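Local structure of inositol-3-phosphate synthase (Caenorhabditis elegans, 1VKO) at residues 153-158 and 232-237; 280-285 and 302-307; 312-317 and 471-476. The protein binds NAD and belongs to the myo-inositol-1-phosphate synthase family, built around a Rossmann-type domain in a four-chain assembly. All coordinates share one frame; numbering follows the deposited sequence.

Followed from the N terminus, the three contacts come in series, each closing before the next opens, so none nests in or crosses another. Contact 1 closes a loop of 73 intervening residues, bringing helix 220-238 back over strand 154-159 at one margin of the parallel sheet. Contact 2 is a short closure of 16 residues, in which the start of helix 281-291 meets the loop after strand 295-298. Contact 3 spans 153 residues and joins the end of helix 307-316 to the loop after strand 469-470. Contacts 2 and 3 lie closest, their centres about 16 Å apart; contact 1 is about 22 Å from both, centre to centre.

Contact 1. Residues 153-158 and 232-237; sequences DLIISG and RKFKQE
Ser157 and Phe234 mark the nearest approach of the two backbones, with CA atoms 8.0 Å apart. Strand 154-158 and helix 232-237 run nearly antiparallel, at 155°, and their axes come no closer than 10.5 Å, a separation that one aromatic side chain bridges. Phe234 does so with CG anti to its backbone N (chi1 -180°), which sends the ring straight out from the helix to the strand. Ser157 turns a carbon to it, CB lying 3.5 Å from Phe234 CE1 in an oblique approach.

This is part of the beta-alpha-beta crossover of a Rossmann-type sheet: after strand 154-159 the chain passes through helix 220-238 into the parallel strand 242-247, skipping over strand 77-82 between them. Leu80 of that middle strand also packs on Phe234.

Ile155 meets the leading end of the ring twice. Its carbonyl O sits at the ring edge, in plane, 3.5 Å from Phe234 CZ. Its CG2 branch reaches within 3.9 Å of the same CZ, while the longer CG1 arm heads off from the helix. Around the helix, His238 brings its ring against Phe234 at about 70°, and Leu240 packs on it as well.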
loop_
_atom_site.group_PDB
_atom_site.type_symbol
_atom_site.label_atom_id
_atom_site.label_comp_id
_atom_site.label_asym_id
_atom_site.label_seq_id
_atom_site.Cartn_x
_atom_site.Cartn_y
_atom_site.Cartn_z
ATOM N N ASP A 153 -21.488 22.801 25.631
ATOM C CA ASP A 153 -21.521 23.848 26.656
ATOM C C ASP A 153 -20.568 24.974 26.317
ATOM O O ASP A 153 -20.421 25.932 27.113
ATOM C CB ASP A 153 -21.066 23.296 28.009
ATOM C CG ASP A 153 -21.939 22.195 28.522
ATOM O OD1 ASP A 153 -23.179 22.410 28.579
ATOM O OD2 ASP A 153 -21.471 21.093 28.906
ATOM N N LEU A 154 -19.869 24.842 25.184
ATOM C CA LEU A 154 -18.875 25.847 24.780
ATOM C C LEU A 154 -19.544 26.913 23.946
ATOM O O LEU A 154 -20.245 26.597 22.985
ATOM C CB LEU A 154 -17.725 25.225 23.977
ATOM C CG LEU A 154 -16.759 24.151 24.523
ATOM C CD1 LEU A 154 -15.851 23.609 23.379
ATOM C CD2 LEU A 154 -15.886 24.639 25.710
ATOM N N ILE A 155 -19.347 28.170 24.327
ATOM C CA ILE A 155 -19.788 29.302 23.517
ATOM C C ILE A 155 -18.615 29.760 22.665
ATOM O O ILE A 155 -17.553 30.091 23.203
ATOM C CB ILE A 155 -20.208 30.489 24.434
ATOM C CG1 ILE A 155 -21.507 30.196 25.209
ATOM C CG2 ILE A 155 -20.378 31.739 23.607
ATOM C CD1 ILE A 155 -21.303 29.752 26.670
ATOM N N ILE A 156 -18.805 29.867 21.356
ATOM C CA ILE A 156 -17.685 30.125 20.464
ATOM C C ILE A 156 -17.792 31.368 19.566
ATOM O O ILE A 156 -18.724 31.511 18.809
ATOM C CB ILE A 156 -17.433 28.894 19.590
ATOM C CG1 ILE A 156 -17.102 27.667 20.439
ATOM C CG2 ILE A 156 -16.374 29.203 18.524
ATOM C CD1 ILE A 156 -16.760 26.412 19.598
ATOM N N SER A 157 -16.808 32.250 19.641
ATOM C CA SER A 157 -16.621 33.283 18.647
ATOM C C SER A 157 -15.151 33.223 18.139
ATOM O O SER A 157 -14.454 32.211 18.340
ATOM C CB SER A 157 -16.898 34.638 19.279
ATOM O OG SER A 157 -16.845 35.650 18.291
ATOM N N GLY A 158 -14.708 34.292 17.487
ATOM C CA GLY A 158 -13.346 34.463 17.117
ATOM C C GLY A 158 -13.149 35.368 15.928
ATOM O O GLY A 158 -14.025 36.165 15.593
ATOM N N ARG A 232 -12.643 41.098 26.284
ATOM C CA ARG A 232 -13.402 41.568 27.438
ATOM C C ARG A 232 -14.884 41.604 27.144
ATOM O O ARG A 232 -15.685 41.250 27.995
ATOM C CB ARG A 232 -12.995 42.974 27.844
ATOM C CG ARG A 232 -11.609 43.129 28.352
ATOM C CD ARG A 232 -11.400 44.476 29.010
ATOM N NE ARG A 232 -10.190 45.155 28.524
ATOM C CZ ARG A 232 -10.157 46.075 27.566
ATOM N NH1 ARG A 232 -11.267 46.472 26.948
ATOM N NH2 ARG A 232 -9.001 46.613 27.235
ATOM N N LYS A 233 -15.237 42.050 25.944
ATOM C CA LYS A 233 -16.640 42.190 25.563
ATOM C C LYS A 233 -17.291 40.825 25.386
ATOM O O LYS A 233 -18.458 40.645 25.694
ATOM C CB LYS A 233 -16.762 43.033 24.292
ATOM C CG LYS A 233 -18.110 42.932 23.584
ATOM C CD LYS A 233 -18.127 43.812 22.352
ATOM C CE LYS A 233 -19.119 43.296 21.336
ATOM N NZ LYS A 233 -18.992 44.095 20.092
ATOM N N PHE A 234 -16.523 39.864 24.887
ATOM C CA PHE A 234 -17.001 38.512 24.731
ATOM C C PHE A 234 -17.275 37.957 26.127
ATOM O O PHE A 234 -18.325 37.374 26.369
ATOM C CB PHE A 234 -15.923 37.691 23.979
ATOM C CG PHE A 234 -16.286 36.257 23.739
ATOM C CD1 PHE A 234 -17.327 35.913 22.893
ATOM C CD2 PHE A 234 -15.570 35.239 24.362
ATOM C CE1 PHE A 234 -17.652 34.561 22.677
ATOM C CE2 PHE A 234 -15.878 33.906 24.148
ATOM C CZ PHE A 234 -16.918 33.564 23.301
ATOM N N LYS A 235 -16.307 38.129 27.028
ATOM C CA LYS A 235 -16.416 37.666 28.406
ATOM C C LYS A 235 -17.610 38.342 29.099
ATOM O O LYS A 235 -18.406 37.668 29.728
ATOM C CB LYS A 235 -15.125 37.945 29.174
ATOM C CG LYS A 235 -15.138 37.484 30.632
ATOM C CD LYS A 235 -14.344 38.465 31.511
ATOM C CE LYS A 235 -13.469 37.767 32.572
ATOM N NZ LYS A 235 -14.148 36.646 33.307
ATOM N N GLN A 236 -17.730 39.658 28.960
ATOM C CA GLN A 236 -18.915 40.409 29.430
ATOM C C GLN A 236 -20.235 39.935 28.792
ATOM O O GLN A 236 -21.157 39.520 29.498
ATOM C CB GLN A 236 -18.753 41.901 29.165
ATOM C CG GLN A 236 -17.648 42.591 29.964
ATOM C CD GLN A 236 -17.649 44.125 29.769
ATOM O OE1 GLN A 236 -18.686 44.780 29.953
ATOM N NE2 GLN A 236 -16.491 44.689 29.402
ATOM N N GLU A 237 -20.318 40.010 27.464
ATOM C CA GLU A 237 -21.557 39.738 26.724
ATOM C C GLU A 237 -22.179 38.354 27.003
ATOM O O GLU A 237 -23.390 38.154 26.813
ATOM C CB GLU A 237 -21.286 39.917 25.229
ATOM C CG GLU A 237 -22.418 39.563 24.284
ATOM C CD GLU A 237 -21.938 39.378 22.850
ATOM O OE1 GLU A 237 -20.764 39.733 22.537
ATOM O OE2 GLU A 237 -22.740 38.859 22.034
#

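Contact 2. Residues 280-285 and 302-307; sequences SPSNIF and QNTLVP
Ser282 and Thr304 meet hydroxyl to hydroxyl. Ser282 OG lies 2.6 Å from Thr304 OG1 and 2.8 Å from Ser280 OG, in a hydrogen-bonding network that also takes in the carboxylate of Glu252, bonded to both Ser280 OG and Ser282 OG. These hydroxyls and the carboxylate thus form a buried polar cluster, in which Ser282 OG has three polar neighbours.

A second set of bonds belongs to Asn283. Its OD1 accepts from Ser280 N at 3.2 Å, with the donor 48° out of the carbonyl plane; Ser280 is the N-cap, and a bond from its N to the side chain three residues on is of the kind found in capping boxes. The amide's other end faces the loop. There Asn283 ND2 donates over 3.1 Å to a water that in turn donates to Asn303 O, so the helix start and the inverse gamma turn centred on Asn303 are linked through solvent.

Van der Waals contacts complete the interface. Thr304 CG2 comes close to Ser282 O, at 3.1 Å, a tight approach, while the side chain of Gln302, bent at chi2 (-97°), lays its NE2 3.5 Å from Ser282 CB. The OE1 of Gln302 is bonded to Glu252 N, which helps to orient the amide; the Gln302 side chain is about 6 Å from the bound NAD.

The contact thus joins the N-terminal turn of helix 281-291 to the loop that runs from strand 295-298 into helix 307-316. Trp247 of strand 242-247 and Tyr296 of strand 295-298 pack on Ser282, and Ile284 reaches helix 220-238.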
loop_
_atom_site.group_PDB
_atom_site.type_symbol
_atom_site.label_atom_id
_atom_site.label_comp_id
_atom_site.label_asym_id
_atom_site.label_seq_id
_atom_site.Cartn_x
_atom_site.Cartn_y
_atom_site.Cartn_z
ATOM N N SER A 280 4.870 38.659 15.704
ATOM C CA SER A 280 3.840 38.082 14.860
ATOM C C SER A 280 2.430 38.416 15.323
ATOM O O SER A 280 2.221 38.745 16.494
ATOM C CB SER A 280 3.999 36.561 14.797
ATOM O OG SER A 280 3.398 35.924 15.916
ATOM N N PRO A 281 1.462 38.284 14.417
ATOM C CA PRO A 281 0.047 38.330 14.760
ATOM C C PRO A 281 -0.278 37.334 15.871
ATOM O O PRO A 281 -1.087 37.643 16.758
ATOM C CB PRO A 281 -0.610 37.873 13.468
ATOM C CG PRO A 281 0.335 38.417 12.410
ATOM C CD PRO A 281 1.658 38.073 12.961
ATOM N N SER A 282 0.354 36.157 15.830
ATOM C CA SER A 282 0.097 35.146 16.837
ATOM C C SER A 282 0.706 35.508 18.164
ATOM O O SER A 282 0.234 35.030 19.166
ATOM C CB SER A 282 0.535 33.750 16.402
ATOM O OG SER A 282 1.929 33.585 16.508
ATOM N N ASN A 283 1.734 36.356 18.174
ATOM C CA ASN A 283 2.294 36.876 19.432
ATOM C C ASN A 283 1.300 37.833 20.081
ATOM O O ASN A 283 1.145 37.820 21.281
ATOM C CB ASN A 283 3.567 37.661 19.174
ATOM C CG ASN A 283 4.813 36.771 18.959
ATOM O OD1 ASN A 283 5.813 37.240 18.434
ATOM N ND2 ASN A 283 4.759 35.520 19.385
ATOM N N ILE A 284 0.634 38.652 19.270
ATOM C CA ILE A 284 -0.274 39.679 19.764
ATOM C C ILE A 284 -1.527 39.045 20.353
ATOM O O ILE A 284 -1.866 39.334 21.494
ATOM C CB ILE A 284 -0.560 40.797 18.698
ATOM C CG1 ILE A 284 0.744 41.580 18.422
ATOM C CG2 ILE A 284 -1.559 41.796 19.232
ATOM C CD1 ILE A 284 0.817 42.247 17.072
ATOM N N PHE A 285 -2.171 38.127 19.629
ATOM C CA PHE A 285 -3.177 37.297 20.268
ATOM C C PHE A 285 -2.696 36.656 21.566
ATOM O O PHE A 285 -3.384 36.738 22.556
ATOM C CB PHE A 285 -3.729 36.233 19.326
ATOM C CG PHE A 285 -4.585 36.769 18.243
ATOM C CD1 PHE A 285 -5.949 36.999 18.481
ATOM C CD2 PHE A 285 -4.056 37.070 16.986
ATOM C CE1 PHE A 285 -6.784 37.510 17.453
ATOM C CE2 PHE A 285 -4.882 37.578 15.931
ATOM C CZ PHE A 285 -6.263 37.809 16.178
ATOM N N GLN A 302 3.945 27.356 14.337
ATOM C CA GLN A 302 4.817 28.500 14.644
ATOM C C GLN A 302 5.188 28.600 16.108
ATOM O O GLN A 302 4.464 28.086 16.976
ATOM C CB GLN A 302 4.287 29.824 14.165
ATOM C CG GLN A 302 3.089 30.348 14.975
ATOM C CD GLN A 302 1.801 30.020 14.307
ATOM O OE1 GLN A 302 1.782 29.175 13.411
ATOM N NE2 GLN A 302 0.715 30.679 14.712
ATOM N N ASN A 303 6.317 29.277 16.364
ATOM C CA ASN A 303 6.892 29.373 17.712
ATOM C C ASN A 303 6.343 30.518 18.574
ATOM O O ASN A 303 7.094 31.228 19.245
ATOM C CB ASN A 303 8.424 29.350 17.676
ATOM C CG ASN A 303 9.015 30.488 16.889
ATOM O OD1 ASN A 303 8.533 30.828 15.827
ATOM N ND2 ASN A 303 10.088 31.076 17.408
ATOM N N THR A 304 5.008 30.644 18.581
ATOM C CA THR A 304 4.345 31.699 19.293
ATOM C C THR A 304 4.803 31.818 20.751
ATOM O O THR A 304 5.071 32.925 21.233
ATOM C CB THR A 304 2.821 31.519 19.269
ATOM O OG1 THR A 304 2.324 31.451 17.915
ATOM C CG2 THR A 304 2.181 32.781 19.844
ATOM N N LEU A 305 4.907 30.680 21.436
ATOM C CA LEU A 305 5.197 30.637 22.867
ATOM C C LEU A 305 6.695 30.711 23.176
ATOM O O LEU A 305 7.258 29.865 23.871
ATOM C CB LEU A 305 4.518 29.401 23.483
ATOM C CG LEU A 305 3.005 29.317 23.139
ATOM C CD1 LEU A 305 2.374 27.985 23.501
ATOM C CD2 LEU A 305 2.215 30.458 23.785
ATOM N N VAL A 306 7.332 31.740 22.632
ATOM C CA VAL A 306 8.700 32.114 22.993
ATOM C C VAL A 306 8.839 32.334 24.521
ATOM O O VAL A 306 7.832 32.550 25.210
ATOM C CB VAL A 306 9.146 33.382 22.213
ATOM C CG1 VAL A 306 9.233 33.075 20.730
ATOM C CG2 VAL A 306 8.181 34.538 22.448
ATOM N N PRO A 307 10.065 32.300 25.048
ATOM C CA PRO A 307 10.279 32.387 26.509
ATOM C C PRO A 307 9.620 33.638 27.145
ATOM O O PRO A 307 9.017 33.555 28.207
ATOM C CB PRO A 307 11.804 32.424 26.646
ATOM C CG PRO A 307 12.344 31.859 25.364
ATOM C CD PRO A 307 11.335 32.188 24.301
HETATM O O HOH W 1 7.154 33.888 18.338
#

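Contact 3. Residues 312-317 and 471-476; sequences LAERHK and PFHSVL
Ser474 and Glu314 bring the backbones to 5.6 Å between CA atoms. Ser474 OG lies over the helix backbone, 3.3 Å from Glu314 CA and 3.5 Å from Ala313 O. Beside it, the CB atoms of Ala313 and Ser474 stand 4.3 Å apart, two small residues meeting where the loop lies close to the last turn of the helix. Ala313 is covered further by Val320 and Ile290.

The polar approach is made by longer side chains. Extended beyond CG, Glu314 carries its carboxylate past Ser474 to the imidazole of His473, placing OE2 3.1 Å from NE2. The two groups are not coplanar: their planes are 68° apart, and OE2 comes to the ring obliquely.

Hydrogen bonding within the loop sets that ring. A chi1 of -163° swings the His473 imidazole back along the loop, where ND1 accepts from Val475 N at 3.0 Å. The bond is nearly straight, 174°, and lies in the ring plane, which restrains rotation of the imidazole while its NE2 side is turned to Glu314. Pro489 and Pro490 pack on the same side chain, as does Phe526 of the second subunit, whose ring also meets Phe472 edge-to-face.

Past Glu314 the helix ends in a Schellman motif, with Lys317 at positive phi, and the chain turns into strand 320-321. Backbone hydrogen bonds of Ser474 and Leu476 with Val320 set the loop beside that strand, the outermost, within this chain, of the Rossmann-type parallel sheet.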
loop_
_atom_site.group_PDB
_atom_site.type_symbol
_atom_site.label_atom_id
_atom_site.label_comp_id
_atom_site.label_asym_id
_atom_site.label_seq_id
_atom_site.Cartn_x
_atom_site.Cartn_y
_atom_site.Cartn_z
ATOM N N LEU A 312 5.327 35.620 30.607
ATOM C CA LEU A 312 4.203 36.543 30.772
ATOM C C LEU A 312 2.974 35.796 31.275
ATOM O O LEU A 312 2.218 36.291 32.113
ATOM C CB LEU A 312 3.911 37.296 29.459
ATOM C CG LEU A 312 2.861 38.431 29.478
ATOM C CD1 LEU A 312 3.298 39.704 30.249
ATOM C CD2 LEU A 312 2.458 38.777 28.069
ATOM N N ALA A 313 2.784 34.584 30.758
ATOM C CA ALA A 313 1.749 33.720 31.272
ATOM C C ALA A 313 2.010 33.325 32.738
ATOM O O ALA A 313 1.074 33.301 33.536
ATOM C CB ALA A 313 1.614 32.507 30.398
ATOM N N GLU A 314 3.260 32.993 33.093
ATOM C CA GLU A 314 3.598 32.639 34.491
ATOM C C GLU A 314 3.191 33.809 35.404
ATOM O O GLU A 314 2.580 33.621 36.450
ATOM C CB GLU A 314 5.107 32.312 34.682
ATOM C CG GLU A 314 5.572 30.874 34.362
ATOM C CD GLU A 314 7.097 30.737 34.109
ATOM O OE1 GLU A 314 7.827 31.763 34.024
ATOM O OE2 GLU A 314 7.584 29.585 33.967
ATOM N N ARG A 315 3.528 35.017 34.969
ATOM C CA ARG A 315 3.317 36.223 35.748
ATOM C C ARG A 315 1.855 36.589 35.859
ATOM O O ARG A 315 1.459 37.263 36.804
ATOM C CB ARG A 315 4.088 37.378 35.121
ATOM C CG ARG A 315 4.977 38.112 36.113
ATOM C CD ARG A 315 6.047 38.968 35.465
ATOM N NE ARG A 315 5.449 39.971 34.593
ATOM C CZ ARG A 315 6.150 40.765 33.810
ATOM N NH1 ARG A 315 7.474 40.643 33.807
ATOM N NH2 ARG A 315 5.542 41.668 33.031
ATOM N N HIS A 316 1.042 36.148 34.913
ATOM C CA HIS A 316 -0.374 36.537 34.905
ATOM C C HIS A 316 -1.333 35.429 35.326
ATOM O O HIS A 316 -2.554 35.625 35.341
ATOM C CB HIS A 316 -0.769 37.163 33.563
ATOM C CG HIS A 316 -0.497 38.631 33.487
ATOM N ND1 HIS A 316 0.751 39.146 33.206
ATOM C CD2 HIS A 316 -1.308 39.698 33.676
ATOM C CE1 HIS A 316 0.701 40.468 33.219
ATOM N NE2 HIS A 316 -0.537 40.828 33.502
ATOM N N LYS A 317 -0.763 34.281 35.695
ATOM C CA LYS A 317 -1.514 33.146 36.230
ATOM C C LYS A 317 -2.529 32.545 35.248
ATOM O O LYS A 317 -3.683 32.232 35.589
ATOM C CB LYS A 317 -2.144 33.498 37.590
ATOM C CG LYS A 317 -1.284 33.129 38.810
ATOM C CD LYS A 317 0.081 33.831 38.839
ATOM C CE LYS A 317 0.560 34.032 40.286
ATOM N N PRO A 471 -2.170 26.382 41.583
ATOM C CA PRO A 471 -2.431 25.723 40.291
ATOM C C PRO A 471 -1.184 25.066 39.696
ATOM O O PRO A 471 -0.055 25.426 40.035
ATOM C CB PRO A 471 -2.844 26.884 39.396
ATOM C CG PRO A 471 -2.081 28.054 39.948
ATOM C CD PRO A 471 -2.160 27.858 41.447
ATOM N N PHE A 472 -1.385 24.118 38.793
ATOM C CA PHE A 472 -0.276 23.576 37.989
ATOM C C PHE A 472 0.565 24.673 37.285
ATOM O O PHE A 472 0.113 25.815 37.151
ATOM C CB PHE A 472 -0.854 22.606 36.963
ATOM C CG PHE A 472 -1.571 21.412 37.574
ATOM C CD1 PHE A 472 -1.174 20.885 38.810
ATOM C CD2 PHE A 472 -2.601 20.774 36.876
ATOM C CE1 PHE A 472 -1.809 19.759 39.362
ATOM C CE2 PHE A 472 -3.251 19.649 37.413
ATOM C CZ PHE A 472 -2.851 19.144 38.672
ATOM N N HIS A 473 1.777 24.331 36.829
ATOM C CA HIS A 473 2.570 25.229 35.973
ATOM C C HIS A 473 1.742 25.794 34.800
ATOM O O HIS A 473 0.887 25.098 34.279
ATOM C CB HIS A 473 3.808 24.505 35.434
ATOM C CG HIS A 473 4.860 25.428 34.891
ATOM N ND1 HIS A 473 4.712 26.113 33.703
ATOM C CD2 HIS A 473 6.068 25.797 35.380
ATOM C CE1 HIS A 473 5.779 26.861 33.484
ATOM N NE2 HIS A 473 6.617 26.687 34.486
ATOM N N SER A 474 1.992 27.050 34.403
ATOM C CA SER A 474 1.300 27.693 33.266
ATOM C C SER A 474 1.381 26.925 31.957
ATOM O O SER A 474 0.425 26.942 31.176
ATOM C CB SER A 474 1.838 29.106 32.995
ATOM O OG SER A 474 1.765 29.922 34.144
ATOM N N VAL A 475 2.526 26.300 31.688
ATOM C CA VAL A 475 2.737 25.613 30.413
ATOM C C VAL A 475 2.169 24.248 30.587
ATOM O O VAL A 475 2.857 23.356 31.131
ATOM C CB VAL A 475 4.238 25.420 30.047
ATOM C CG1 VAL A 475 4.367 24.677 28.703
ATOM C CG2 VAL A 475 4.957 26.736 29.957
ATOM N N LEU A 476 0.925 24.058 30.159
ATOM C CA LEU A 476 0.276 22.832 30.537
ATOM C C LEU A 476 0.491 21.675 29.609
ATOM O O LEU A 476 -0.278 21.433 28.661
ATOM C CB LEU A 476 -1.151 23.010 31.103
ATOM C CG LEU A 476 -2.437 23.003 30.294
ATOM C CD1 LEU A 476 -3.576 23.331 31.204
ATOM C CD2 LEU A 476 -2.324 24.026 29.252
#